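Side-chain contacts in cobalamin biosynthesis protein CobN (Mycobacterium tuberculosis, PDB 7C6O), which is the large, catalytic subunit of cobaltochelatase, the enzyme that inserts cobalt into the corrin ring during cobalamin biosynthesis, probably together with partner subunits: residues A649-I654 and D676-M681; R628-L633 and E691-Q696; V314-G319 and A601-H606; A278-I283 and V811-D816. One frame throughout, in Å; residues are numbered along the deposited sequence. Where two conformers were deposited one is given.

Contact 1: A649-I654 and D676-M681; sequences AIRQQI and DSFDDM
The ring of Phe678 lies between a methylene and a methyl group. Arg651 CB sits over one face, offset toward the rim and 4.1 Å from the ring centroid in a CH-pi contact, while CE of Met681, three residues on in the same helix, covers the centre of the opposite face. The rest of the arginine chain slides past the ring, with Arg651 CG 3.5 Å from Phe678 CD2, and the guanidinium is turned 66° from the ring plane. At its edge the guanidinium meets Asp679 side-on: Arg651 NE donates to Asp679 OD1 at 2.8 Å, and Arg651 NH2 to Asp679 OD2 at 3.0 Å. Both bonds are nearly straight and lie in the guanidinium plane, yet they reach the carboxylate oxygens from above the carboxylate plane, the two planes being 35° apart. An extended chain from CG to NE carries Arg651 past the ring to the acid. Its remaining nitrogen, NH1, forms a salt bridge with Glu675, and Asp679 OD1 also accepts from His636 NE2 of helix 624-642, so both members of the ion pair have a further polar partner. This is helix-helix packing between 647-660 and 675-694, a bidentate salt bridge backed by an aromatic ring, in an all-helical part of the CobN chain.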
loop_
_atom_site.group_PDB
_atom_site.type_symbol
_atom_site.label_atom_id
_atom_site.label_comp_id
_atom_site.label_asym_id
_atom_site.label_seq_id
_atom_site.Cartn_x
_atom_site.Cartn_y
_atom_site.Cartn_z
ATOM N N ALA A 649 -53.539 -2.291 15.695
ATOM C CA ALA A 649 -53.119 -3.281 16.682
ATOM C C ALA A 649 -51.729 -3.823 16.368
ATOM O O ALA A 649 -50.881 -3.934 17.260
ATOM C CB ALA A 649 -54.138 -4.418 16.752
ATOM N N ILE A 650 -51.477 -4.170 15.103
ATOM C CA ILE A 650 -50.161 -4.691 14.749
ATOM C C ILE A 650 -49.121 -3.576 14.771
ATOM O O ILE A 650 -47.947 -3.821 15.077
ATOM C CB ILE A 650 -50.215 -5.411 13.385
ATOM C CG1 ILE A 650 -48.872 -6.076 13.070
ATOM C CG2 ILE A 650 -50.618 -4.457 12.274
ATOM C CD1 ILE A 650 -48.462 -7.129 14.079
ATOM N N ARG A 651 -49.528 -2.337 14.471
ATOM C CA ARG A 651 -48.615 -1.206 14.613
ATOM C C ARG A 651 -48.155 -1.053 16.058
ATOM O O ARG A 651 -46.978 -0.768 16.315
ATOM C CB ARG A 651 -49.280 0.088 14.136
ATOM C CG ARG A 651 -49.503 0.208 12.632
ATOM C CD ARG A 651 -50.044 1.597 12.298
ATOM N NE ARG A 651 -50.423 1.754 10.895
ATOM C CZ ARG A 651 -51.656 2.028 10.478
ATOM N NH1 ARG A 651 -52.637 2.182 11.355
ATOM N NH2 ARG A 651 -51.906 2.154 9.180
ATOM N N GLN A 652 -49.069 -1.235 17.016
ATOM C CA GLN A 652 -48.697 -1.138 18.423
ATOM C C GLN A 652 -47.717 -2.237 18.812
ATOM O O GLN A 652 -46.764 -1.990 19.561
ATOM C CB GLN A 652 -49.941 -1.198 19.311
ATOM C CG GLN A 652 -50.825 0.037 19.246
ATOM C CD GLN A 652 -52.022 -0.048 20.177
ATOM O OE1 GLN A 652 -52.176 -1.013 20.926
ATOM N NE2 GLN A 652 -52.879 0.966 20.131
ATOM N N GLN A 653 -47.943 -3.462 18.324
ATOM C CA GLN A 653 -47.001 -4.549 18.585
ATOM C C GLN A 653 -45.615 -4.216 18.054
ATOM O O GLN A 653 -44.605 -4.473 18.723
ATOM C CB GLN A 653 -47.494 -5.848 17.952
ATOM C CG GLN A 653 -48.704 -6.477 18.611
ATOM C CD GLN A 653 -49.047 -7.817 17.989
ATOM O OE1 GLN A 653 -48.230 -8.739 17.982
ATOM N NE2 GLN A 653 -50.254 -7.927 17.446
ATOM N N ILE A 654 -45.548 -3.658 16.845
ATOM C CA ILE A 654 -44.260 -3.329 16.242
ATOM C C ILE A 654 -43.579 -2.209 17.014
ATOM O O ILE A 654 -42.370 -2.261 17.275
ATOM C CB ILE A 654 -44.448 -2.971 14.756
ATOM C CG1 ILE A 654 -44.848 -4.215 13.958
ATOM C CG2 ILE A 654 -43.184 -2.337 14.182
ATOM C CD1 ILE A 654 -45.196 -3.932 12.505
ATOM N N ASP A 676 -50.981 7.988 10.614
ATOM C CA ASP A 676 -51.011 8.032 9.158
ATOM C C ASP A 676 -49.632 8.241 8.541
ATOM O O ASP A 676 -49.524 8.337 7.314
ATOM C CB ASP A 676 -51.989 9.117 8.681
ATOM C CG ASP A 676 -51.517 10.527 8.994
ATOM O OD1 ASP A 676 -51.883 11.447 8.234
ATOM O OD2 ASP A 676 -50.781 10.717 9.985
ATOM N N SER A 677 -48.581 8.308 9.356
ATOM C CA SER A 677 -47.207 8.259 8.878
ATOM C C SER A 677 -46.482 6.998 9.325
ATOM O O SER A 677 -45.308 6.819 8.984
ATOM C CB SER A 677 -46.433 9.496 9.350
ATOM O OG SER A 677 -46.882 10.665 8.689
ATOM N N PHE A 678 -47.157 6.115 10.066
ATOM C CA PHE A 678 -46.490 4.958 10.656
ATOM C C PHE A 678 -46.062 3.952 9.592
ATOM O O PHE A 678 -44.951 3.412 9.655
ATOM C CB PHE A 678 -47.417 4.298 11.678
ATOM C CG PHE A 678 -46.716 3.373 12.630
ATOM C CD1 PHE A 678 -46.293 3.825 13.870
ATOM C CD2 PHE A 678 -46.491 2.048 12.293
ATOM C CE1 PHE A 678 -45.650 2.978 14.754
ATOM C CE2 PHE A 678 -45.852 1.192 13.170
ATOM C CZ PHE A 678 -45.430 1.658 14.405
ATOM N N ASP A 679 -46.928 3.684 8.611
ATOM C CA ASP A 679 -46.596 2.703 7.582
ATOM C C ASP A 679 -45.451 3.174 6.695
ATOM O O ASP A 679 -44.675 2.348 6.204
ATOM C CB ASP A 679 -47.829 2.391 6.737
ATOM C CG ASP A 679 -48.909 1.691 7.531
ATOM O OD1 ASP A 679 -48.650 1.349 8.705
ATOM O OD2 ASP A 679 -50.014 1.485 6.988
ATOM N N ASP A 680 -45.336 4.485 6.468
ATOM C CA ASP A 680 -44.183 5.002 5.741
ATOM C C ASP A 680 -42.903 4.790 6.535
ATOM O O ASP A 680 -41.846 4.498 5.962
ATOM C CB ASP A 680 -44.378 6.485 5.425
ATOM C CG ASP A 680 -43.272 7.045 4.552
ATOM O OD1 ASP A 680 -42.642 6.263 3.809
ATOM O OD2 ASP A 680 -43.026 8.269 4.613
ATOM N N MET A 681 -42.979 4.935 7.859
ATOM C CA MET A 681 -41.827 4.650 8.704
ATOM C C MET A 681 -41.416 3.187 8.606
ATOM O O MET A 681 -40.223 2.872 8.659
ATOM C CB MET A 681 -42.141 5.033 10.151
ATOM C CG MET A 681 -41.014 4.786 11.139
ATOM S SD MET A 681 -41.062 3.131 11.853
ATOM C CE MET A 681 -42.655 3.145 12.669
#

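Contact 2: R628-L633 and E691-Q696; sequences RLEQLL and EIKDVQ
Glu630 and Lys693 meet through one salt bridge, Lys693 NZ donating to Glu630 OE2. The modelled separation of NZ and OE2, 2.4 Å, is very short, so its exact length is doubtful, though the pairing of the two charges is plain. As modelled, the ammonium lies nearer OE2, with Lys693 NZ 3.6 Å from Glu630 OE1. That second oxygen is taken by the hydroxyl of Thr622. Lys693 NZ in turn has another anionic partner, Asp754 of helix 750-769, and the lysine thus sits between two acids whose own oxygens come close; its positive charge probably offsets their repulsion. Both chains are extended beyond CG, and both first torsions place CG opposite the backbone N (chi1 -168° for Glu630, 169° for Lys693), which lets them span a gap of 10.0 Å between Glu630 CA and Lys693 CA. They cross at about a right angle, and the lysine methylenes run beside the same oxygen, with Lys693 CD and CE each 3.4 Å from Glu630 OE2. Farther out, Leu629 and Leu633 pack on Val685 and Leu689 of helix 675-694, and Leu632 packs on Leu657 of helix 647-660. Here a single long-armed ion pair joins helix 624-642 to the C-terminal end of helix 675-694, within a helical bundle that helix 647-660 completes on the leucine side.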
loop_
_atom_site.group_PDB
_atom_site.type_symbol
_atom_site.label_atom_id
_atom_site.label_comp_id
_atom_site.label_asym_id
_atom_site.label_seq_id
_atom_site.Cartn_x
_atom_site.Cartn_y
_atom_site.Cartn_z
ATOM N N ARG A 628 -37.715 -11.381 15.297
ATOM C CA ARG A 628 -39.108 -11.189 15.695
ATOM C C ARG A 628 -39.733 -10.018 14.948
ATOM O O ARG A 628 -40.901 -10.080 14.544
ATOM C CB ARG A 628 -39.199 -10.971 17.207
ATOM C CG ARG A 628 -40.608 -11.153 17.778
ATOM C CD ARG A 628 -40.717 -10.599 19.195
ATOM N NE ARG A 628 -39.557 -10.939 20.016
ATOM C CZ ARG A 628 -39.410 -12.092 20.662
ATOM N NH1 ARG A 628 -40.353 -13.022 20.588
ATOM N NH2 ARG A 628 -38.320 -12.313 21.384
ATOM N N LEU A 629 -38.969 -8.938 14.753
ATOM C CA LEU A 629 -39.479 -7.792 14.004
ATOM C C LEU A 629 -39.796 -8.174 12.566
ATOM O O LEU A 629 -40.816 -7.748 12.010
ATOM C CB LEU A 629 -38.465 -6.648 14.045
ATOM C CG LEU A 629 -38.803 -5.408 13.214
ATOM C CD1 LEU A 629 -40.105 -4.783 13.688
ATOM C CD2 LEU A 629 -37.664 -4.406 13.286
ATOM N N GLU A 630 -38.920 -8.966 11.946
ATOM C CA GLU A 630 -39.184 -9.500 10.615
ATOM C C GLU A 630 -40.543 -10.188 10.555
ATOM O O GLU A 630 -41.313 -9.986 9.608
ATOM C CB GLU A 630 -38.063 -10.471 10.242
ATOM C CG GLU A 630 -38.014 -10.920 8.802
ATOM C CD GLU A 630 -36.729 -11.669 8.499
ATOM O OE1 GLU A 630 -36.186 -12.316 9.421
ATOM O OE2 GLU A 630 -36.248 -11.595 7.351
ATOM N N GLN A 631 -40.863 -10.989 11.573
ATOM C CA GLN A 631 -42.140 -11.695 11.596
ATOM C C GLN A 631 -43.308 -10.723 11.715
ATOM O O GLN A 631 -44.342 -10.900 11.059
ATOM C CB GLN A 631 -42.155 -12.700 12.747
ATOM C CG GLN A 631 -40.980 -13.669 12.741
ATOM C CD GLN A 631 -40.847 -14.447 14.040
ATOM O OE1 GLN A 631 -41.689 -14.341 14.933
ATOM N NE2 GLN A 631 -39.781 -15.232 14.150
ATOM N N LEU A 632 -43.164 -9.689 12.549
ATOM C CA LEU A 632 -44.249 -8.725 12.713
ATOM C C LEU A 632 -44.445 -7.889 11.453
ATOM O O LEU A 632 -45.580 -7.534 11.111
ATOM C CB LEU A 632 -43.983 -7.826 13.921
ATOM C CG LEU A 632 -44.047 -8.492 15.298
ATOM C CD1 LEU A 632 -43.838 -7.465 16.404
ATOM C CD2 LEU A 632 -45.368 -9.220 15.483
ATOM N N LEU A 633 -43.353 -7.562 10.750
ATOM C CA LEU A 633 -43.479 -6.820 9.497
ATOM C C LEU A 633 -44.261 -7.616 8.460
ATOM O O LEU A 633 -45.116 -7.062 7.758
ATOM C CB LEU A 633 -42.097 -6.457 8.948
ATOM C CG LEU A 633 -41.258 -5.459 9.746
ATOM C CD1 LEU A 633 -39.961 -5.152 9.016
ATOM C CD2 LEU A 633 -42.044 -4.188 10.014
ATOM N N GLU A 691 -30.980 -4.633 5.031
ATOM C CA GLU A 691 -29.553 -4.387 4.843
ATOM C C GLU A 691 -28.711 -5.037 5.939
ATOM O O GLU A 691 -27.635 -5.578 5.657
ATOM C CB GLU A 691 -29.293 -2.883 4.754
ATOM C CG GLU A 691 -29.800 -2.287 3.440
ATOM C CD GLU A 691 -29.422 -0.831 3.243
ATOM O OE1 GLU A 691 -29.077 -0.161 4.237
ATOM O OE2 GLU A 691 -29.471 -0.359 2.086
ATOM N N ILE A 692 -29.176 -5.014 7.191
ATOM C CA ILE A 692 -28.388 -5.655 8.242
ATOM C C ILE A 692 -28.509 -7.173 8.196
ATOM O O ILE A 692 -27.625 -7.875 8.706
ATOM C CB ILE A 692 -28.766 -5.144 9.644
ATOM C CG1 ILE A 692 -30.205 -5.518 9.997
ATOM C CG2 ILE A 692 -28.548 -3.636 9.741
ATOM C CD1 ILE A 692 -30.555 -5.250 11.449
ATOM N N LYS A 693 -29.579 -7.699 7.598
ATOM C CA LYS A 693 -29.711 -9.141 7.423
ATOM C C LYS A 693 -28.866 -9.636 6.256
ATOM O O LYS A 693 -28.284 -10.725 6.324
ATOM C CB LYS A 693 -31.183 -9.501 7.208
ATOM C CG LYS A 693 -31.431 -10.929 6.760
ATOM C CD LYS A 693 -32.923 -11.207 6.612
ATOM C CE LYS A 693 -33.179 -12.669 6.301
ATOM N NZ LYS A 693 -34.634 -12.969 6.217
ATOM N N ASP A 694 -28.772 -8.837 5.194
ATOM C CA ASP A 694 -28.178 -9.260 3.934
ATOM C C ASP A 694 -26.675 -9.023 3.859
ATOM O O ASP A 694 -26.009 -9.630 3.011
ATOM C CB ASP A 694 -28.865 -8.527 2.775
ATOM C CG ASP A 694 -28.578 -9.152 1.427
ATOM O OD1 ASP A 694 -28.754 -10.382 1.292
ATOM O OD2 ASP A 694 -28.193 -8.410 0.500
ATOM N N VAL A 695 -26.124 -8.168 4.720
ATOM C CA VAL A 695 -24.719 -7.794 4.608
ATOM C C VAL A 695 -23.826 -9.004 4.864
ATOM O O VAL A 695 -24.146 -9.886 5.673
ATOM C CB VAL A 695 -24.399 -6.641 5.575
ATOM C CG1 VAL A 695 -24.515 -7.098 7.026
ATOM C CG2 VAL A 695 -23.014 -6.067 5.289
ATOM N N GLN A 696 -22.705 -9.064 4.148
ATOM C CA GLN A 696 -21.720 -10.112 4.374
ATOM C C GLN A 696 -20.856 -9.762 5.579
ATOM O O GLN A 696 -20.375 -8.631 5.700
ATOM C CB GLN A 696 -20.844 -10.298 3.135
ATOM C CG GLN A 696 -21.578 -10.849 1.924
ATOM C CD GLN A 696 -21.926 -12.317 2.077
ATOM O OE1 GLN A 696 -22.927 -12.789 1.538
ATOM N NE2 GLN A 696 -21.092 -13.047 2.805
#

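Contact 3: V314-G319 and A601-H606; sequences VPEFDG and AKRRAH
Glu316 and Arg603 reach each other on extended chains, each starting with CG opposite the carbonyl carbon (chi1 -74° and -59°). Lys602 begins the same way but bends at chi3 and chi4, a double turn that swings its amine off the line of the carboxylate. The straight arginine instead crosses Glu316 at about a right angle and presents the edge of its guanidinium. Arg603 NE donates to Glu316 OE2 at 2.8 Å and Arg603 NH2 to Glu316 OE1 at 2.9 Å, one nitrogen to each oxygen. The oxygens lie in the guanidinium plane, whereas the nitrogens stand above the carboxylate plane, with 38° between the two planes. Arg603 CG comes within 3.3 Å of Glu316 OE2, so the aliphatic chain also borders that oxygen. The bent lysine brings its methylene to the acid: Lys602 CE lies 3.7 Å from Glu316 CD, while Lys602 NZ remains 5.0 Å from Glu316 OE2. Lys602 NZ is hydrogen-bonded to Asn841 OD1 and to the carbonyl O of Phe842. Lys602 NZ also donates to a water at 2.7 Å, and that water lies within bonding distance of Glu316 O, though it has more acceptors in reach than protons to give. The buried acid is therefore held by two arginine bonds, with a second positive charge nearby that would probably help keep it ionised. The join ties the turn between helix 305-313 and strand 321-331 to the C-terminal end of helix 595-604; Arg603 also packs on Val312 and Ala313 of helix 305-313, and Ala601 rests on Tyr588 of strand 586-591.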
loop_
_atom_site.group_PDB
_atom_site.type_symbol
_atom_site.label_atom_id
_atom_site.label_comp_id
_atom_site.label_asym_id
_atom_site.label_seq_id
_atom_site.Cartn_x
_atom_site.Cartn_y
_atom_site.Cartn_z
ATOM N N VAL A 314 5.546 0.270 -10.928
ATOM C CA VAL A 314 5.348 -0.581 -12.100
ATOM C C VAL A 314 6.265 -1.803 -12.029
ATOM O O VAL A 314 5.802 -2.914 -12.326
ATOM C CB VAL A 314 5.540 0.211 -13.406
ATOM C CG1 VAL A 314 5.396 -0.706 -14.616
ATOM C CG2 VAL A 314 4.524 1.340 -13.483
ATOM N N PRO A 315 7.543 -1.681 -11.643
ATOM C CA PRO A 315 8.352 -2.901 -11.454
ATOM C C PRO A 315 7.745 -3.908 -10.484
ATOM O O PRO A 315 8.047 -5.103 -10.595
ATOM C CB PRO A 315 9.688 -2.355 -10.938
ATOM C CG PRO A 315 9.798 -1.032 -11.587
ATOM C CD PRO A 315 8.390 -0.473 -11.580
ATOM N N GLU A 316 6.902 -3.470 -9.543
ATOM C CA GLU A 316 6.195 -4.418 -8.682
ATOM C C GLU A 316 5.260 -5.321 -9.477
ATOM O O GLU A 316 4.979 -6.448 -9.048
ATOM C CB GLU A 316 5.407 -3.671 -7.601
ATOM C CG GLU A 316 6.271 -3.087 -6.496
ATOM C CD GLU A 316 5.479 -2.233 -5.520
ATOM O OE1 GLU A 316 4.323 -1.869 -5.832
ATOM O OE2 GLU A 316 6.022 -1.922 -4.440
ATOM N N PHE A 317 4.757 -4.847 -10.623
ATOM C CA PHE A 317 3.908 -5.689 -11.462
ATOM C C PHE A 317 4.658 -6.922 -11.950
ATOM O O PHE A 317 4.038 -7.950 -12.244
ATOM C CB PHE A 317 3.385 -4.899 -12.666
ATOM C CG PHE A 317 2.236 -3.972 -12.359
ATOM C CD1 PHE A 317 2.358 -2.967 -11.410
ATOM C CD2 PHE A 317 1.047 -4.075 -13.064
ATOM C CE1 PHE A 317 1.304 -2.107 -11.151
ATOM C CE2 PHE A 317 -0.010 -3.219 -12.813
ATOM C CZ PHE A 317 0.118 -2.233 -11.853
ATOM N N ASP A 318 5.988 -6.833 -12.057
ATOM C CA ASP A 318 6.827 -7.956 -12.462
ATOM C C ASP A 318 7.124 -8.932 -11.331
ATOM O O ASP A 318 7.697 -9.996 -11.593
ATOM C CB ASP A 318 8.169 -7.462 -13.007
ATOM C CG ASP A 318 8.076 -6.896 -14.409
ATOM O OD1 ASP A 318 6.957 -6.643 -14.900
ATOM O OD2 ASP A 318 9.150 -6.707 -15.018
ATOM N N GLY A 319 6.781 -8.597 -10.090
ATOM C CA GLY A 319 7.211 -9.405 -8.964
ATOM C C GLY A 319 8.626 -9.138 -8.502
ATOM O O GLY A 319 9.222 -9.987 -7.832
ATOM N N ALA A 601 5.399 -2.607 3.262
ATOM C CA ALA A 601 6.426 -3.588 3.588
ATOM C C ALA A 601 7.293 -3.900 2.374
ATOM O O ALA A 601 8.510 -4.076 2.504
ATOM C CB ALA A 601 5.780 -4.861 4.134
ATOM N N LYS A 602 6.684 -3.969 1.184
ATOM C CA LYS A 602 7.452 -4.217 -0.035
ATOM C C LYS A 602 8.499 -3.136 -0.265
ATOM O O LYS A 602 9.616 -3.425 -0.707
ATOM C CB LYS A 602 6.523 -4.289 -1.249
ATOM C CG LYS A 602 5.570 -5.475 -1.278
ATOM C CD LYS A 602 4.531 -5.305 -2.387
ATOM C CE LYS A 602 5.138 -5.456 -3.778
ATOM N NZ LYS A 602 5.422 -6.882 -4.113
ATOM N N ARG A 603 8.153 -1.883 0.027
ATOM C CA ARG A 603 8.969 -0.747 -0.379
ATOM C C ARG A 603 9.911 -0.242 0.702
ATOM O O ARG A 603 10.991 0.260 0.372
ATOM C CB ARG A 603 8.069 0.402 -0.846
ATOM C CG ARG A 603 7.181 0.007 -2.012
ATOM C CD ARG A 603 6.299 1.148 -2.492
ATOM N NE ARG A 603 5.512 0.729 -3.648
ATOM C CZ ARG A 603 4.642 1.501 -4.293
ATOM N NH1 ARG A 603 4.435 2.753 -3.904
ATOM N NH2 ARG A 603 3.975 1.013 -5.329
ATOM N N ARG A 604 9.549 -0.356 1.980
ATOM C CA ARG A 604 10.414 0.124 3.050
ATOM C C ARG A 604 11.140 -1.001 3.781
ATOM O O ARG A 604 11.989 -0.720 4.633
ATOM C CB ARG A 604 9.611 0.974 4.046
ATOM C CG ARG A 604 8.898 2.155 3.386
ATOM C CD ARG A 604 8.249 3.102 4.390
ATOM N NE ARG A 604 9.183 4.089 4.937
ATOM C CZ ARG A 604 9.506 4.177 6.224
ATOM N NH1 ARG A 604 8.966 3.340 7.101
ATOM N NH2 ARG A 604 10.356 5.108 6.636
ATOM N N ALA A 605 10.852 -2.265 3.453
ATOM C CA ALA A 605 11.530 -3.384 4.098
ATOM C C ALA A 605 11.778 -4.531 3.121
ATOM O O ALA A 605 11.853 -5.694 3.535
ATOM C CB ALA A 605 10.735 -3.883 5.309
ATOM N N HIS A 606 11.917 -4.210 1.828
ATOM C CA HIS A 606 12.151 -5.150 0.728
ATOM C C HIS A 606 11.416 -6.478 0.886
ATOM O O HIS A 606 11.961 -7.537 0.557
ATOM C CB HIS A 606 13.655 -5.407 0.546
ATOM C CG HIS A 606 14.351 -5.910 1.774
ATOM N ND1 HIS A 606 15.044 -5.078 2.627
ATOM C CD2 HIS A 606 14.481 -7.160 2.279
ATOM C CE1 HIS A 606 15.562 -5.793 3.610
ATOM N NE2 HIS A 606 15.232 -7.058 3.424
HETATM O O HOH W 1 5.180 -7.643 -6.727
#

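Contact 4: A278-I283 and V811-D816; sequences ALDIPI and VLRALD
Asp280 and Arg813 form a surface salt bridge between the turn leading into strand 283-289, an inner strand of a mixed seven-stranded sheet, and helix 807-815. The two side chains approach obliquely, but their flat ends are nearly parallel, 13° apart, the carboxylate slightly offset from the guanidinium plane. Contact is made through a single nitrogen: Arg813 NH2 lies 2.9 Å from Asp280 OD1, which sits at the guanidinium edge, and stays 3.8 Å from Asp280 OD2. This end-on meeting depends on a bend at chi3 (66°) in the arginine, which turns the guanidinium from the run of the chain toward the aspartate. Asp280 is the first residue to leave helical backbone angles after helix 274-277, and does so with positive phi; a first torsion of -163° extends its carboxylate toward Arg813. Both charged groups have further partners. Asp280 OD1 accepts from the backbone N of Phe819 and Asp280 OD2 pairs with Arg818, while Arg813 NH1 bonds to Gln810 OE1 and to the carbonyl of Phe819. The segment following the helix thus helps hold both ends of the pair. A water bridges the two: it accepts from Arg813 NH2 at 2.6 Å and donates to Asp280 OD2 at 3.2 Å.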
loop_
_atom_site.group_PDB
_atom_site.type_symbol
_atom_site.label_atom_id
_atom_site.label_comp_id
_atom_site.label_asym_id
_atom_site.label_seq_id
_atom_site.Cartn_x
_atom_site.Cartn_y
_atom_site.Cartn_z
ATOM N N ALA A 278 10.564 -17.940 -15.539
ATOM C CA ALA A 278 11.083 -19.276 -15.817
ATOM C C ALA A 278 12.486 -19.466 -15.257
ATOM O O ALA A 278 12.876 -20.594 -14.937
ATOM C CB ALA A 278 11.070 -19.542 -17.322
ATOM N N LEU A 279 13.260 -18.384 -15.132
ATOM C CA LEU A 279 14.574 -18.487 -14.503
ATOM C C LEU A 279 14.457 -18.920 -13.047
ATOM O O LEU A 279 15.367 -19.571 -12.518
ATOM C CB LEU A 279 15.311 -17.153 -14.597
ATOM C CG LEU A 279 15.521 -16.554 -15.990
ATOM C CD1 LEU A 279 16.086 -15.145 -15.873
ATOM C CD2 LEU A 279 16.438 -17.434 -16.829
ATOM N N ASP A 280 13.348 -18.569 -12.392
ATOM C CA ASP A 280 13.065 -18.965 -11.011
ATOM C C ASP A 280 14.177 -18.513 -10.062
ATOM O O ASP A 280 14.713 -19.295 -9.275
ATOM C CB ASP A 280 12.833 -20.475 -10.908
ATOM C CG ASP A 280 12.140 -20.871 -9.618
ATOM O OD1 ASP A 280 11.449 -20.015 -9.025
ATOM O OD2 ASP A 280 12.294 -22.036 -9.194
ATOM N N ILE A 281 14.531 -17.235 -10.151
ATOM C CA ILE A 281 15.513 -16.646 -9.242
ATOM C C ILE A 281 14.957 -15.325 -8.731
ATOM O O ILE A 281 14.058 -14.732 -9.348
ATOM C CB ILE A 281 16.883 -16.441 -9.930
ATOM C CG1 ILE A 281 16.744 -15.526 -11.145
ATOM C CG2 ILE A 281 17.507 -17.778 -10.316
ATOM C CD1 ILE A 281 18.064 -15.246 -11.833
ATOM N N PRO A 282 15.454 -14.846 -7.591
ATOM C CA PRO A 282 15.021 -13.531 -7.105
ATOM C C PRO A 282 15.491 -12.428 -8.039
ATOM O O PRO A 282 16.630 -12.429 -8.512
ATOM C CB PRO A 282 15.687 -13.419 -5.728
ATOM C CG PRO A 282 15.997 -14.823 -5.337
ATOM C CD PRO A 282 16.321 -15.528 -6.617
ATOM N N ILE A 283 14.592 -11.489 -8.311
ATOM C CA ILE A 283 14.860 -10.356 -9.189
ATOM C C ILE A 283 14.653 -9.097 -8.361
ATOM O O ILE A 283 13.524 -8.790 -7.958
ATOM C CB ILE A 283 13.957 -10.367 -10.431
ATOM C CG1 ILE A 283 14.144 -11.674 -11.209
ATOM C CG2 ILE A 283 14.237 -9.154 -11.312
ATOM C CD1 ILE A 283 13.264 -11.797 -12.442
ATOM N N VAL A 811 5.359 -19.845 0.815
ATOM C CA VAL A 811 6.274 -19.408 1.868
ATOM C C VAL A 811 7.529 -20.272 1.863
ATOM O O VAL A 811 8.651 -19.769 1.999
ATOM C CB VAL A 811 5.576 -19.431 3.241
ATOM C CG1 VAL A 811 6.582 -19.175 4.354
ATOM C CG2 VAL A 811 4.453 -18.404 3.287
ATOM N N LEU A 812 7.361 -21.587 1.689
ATOM C CA LEU A 812 8.514 -22.478 1.610
ATOM C C LEU A 812 9.352 -22.193 0.368
ATOM O O LEU A 812 10.586 -22.233 0.428
ATOM C CB LEU A 812 8.052 -23.934 1.626
ATOM C CG LEU A 812 7.345 -24.393 2.905
ATOM C CD1 LEU A 812 6.930 -25.855 2.812
ATOM C CD2 LEU A 812 8.238 -24.165 4.112
ATOM N N ARG A 813 8.703 -21.908 -0.766
ATOM C CA ARG A 813 9.451 -21.537 -1.965
ATOM C C ARG A 813 10.247 -20.259 -1.737
ATOM O O ARG A 813 11.400 -20.149 -2.172
ATOM C CB ARG A 813 8.504 -21.366 -3.157
ATOM C CG ARG A 813 7.846 -22.651 -3.643
ATOM C CD ARG A 813 7.131 -22.451 -4.985
ATOM N NE ARG A 813 8.061 -22.148 -6.073
ATOM C CZ ARG A 813 8.105 -20.991 -6.730
ATOM N NH1 ARG A 813 7.258 -20.016 -6.427
ATOM N NH2 ARG A 813 8.991 -20.811 -7.701
ATOM N N ALA A 814 9.645 -19.280 -1.057
ATOM C CA ALA A 814 10.345 -18.030 -0.784
ATOM C C ALA A 814 11.531 -18.255 0.143
ATOM O O ALA A 814 12.593 -17.647 -0.041
ATOM C CB ALA A 814 9.378 -17.007 -0.189
ATOM N N LEU A 815 11.369 -19.127 1.145
ATOM C CA LEU A 815 12.483 -19.487 2.015
ATOM C C LEU A 815 13.592 -20.192 1.252
ATOM O O LEU A 815 14.738 -20.214 1.717
ATOM C CB LEU A 815 11.992 -20.375 3.157
ATOM C CG LEU A 815 11.207 -19.687 4.275
ATOM C CD1 LEU A 815 10.478 -20.714 5.128
ATOM C CD2 LEU A 815 12.143 -18.847 5.130
ATOM N N ASP A 816 13.271 -20.769 0.095
ATOM C CA ASP A 816 14.234 -21.412 -0.784
ATOM C C ASP A 816 14.792 -20.465 -1.836
ATOM O O ASP A 816 15.530 -20.907 -2.721
ATOM C CB ASP A 816 13.588 -22.614 -1.472
ATOM C CG ASP A 816 14.300 -23.905 -1.168
ATOM O OD1 ASP A 816 14.138 -24.417 -0.042
ATOM O OD2 ASP A 816 15.022 -24.403 -2.057
HETATM O O HOH W 2 9.615 -23.358 -8.068
#

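The four contacts fall into two pairs. Contacts 1 and 2 have centres about 17 Å apart, share helix 675-694 and touch, Ile654 CG1 packing on Leu632 CB at 3.7 Å; helices 624-642, 647-660 and 675-694 pack on one another, and contact 1 is nested in the chain loop that contact 2 closes. Contacts 3 and 4, with centres about 15 Å apart, lie nearer the middle of the molecule; both fasten loops leading into neighbouring strands 283-289 and 321-331 to helices from much later in the chain. Contact 4 encloses all the others in sequence, and contact 3 closes before the helical pair opens. Contacts 1 and 4 stand about 65 Å apart, on opposite sides of the centre.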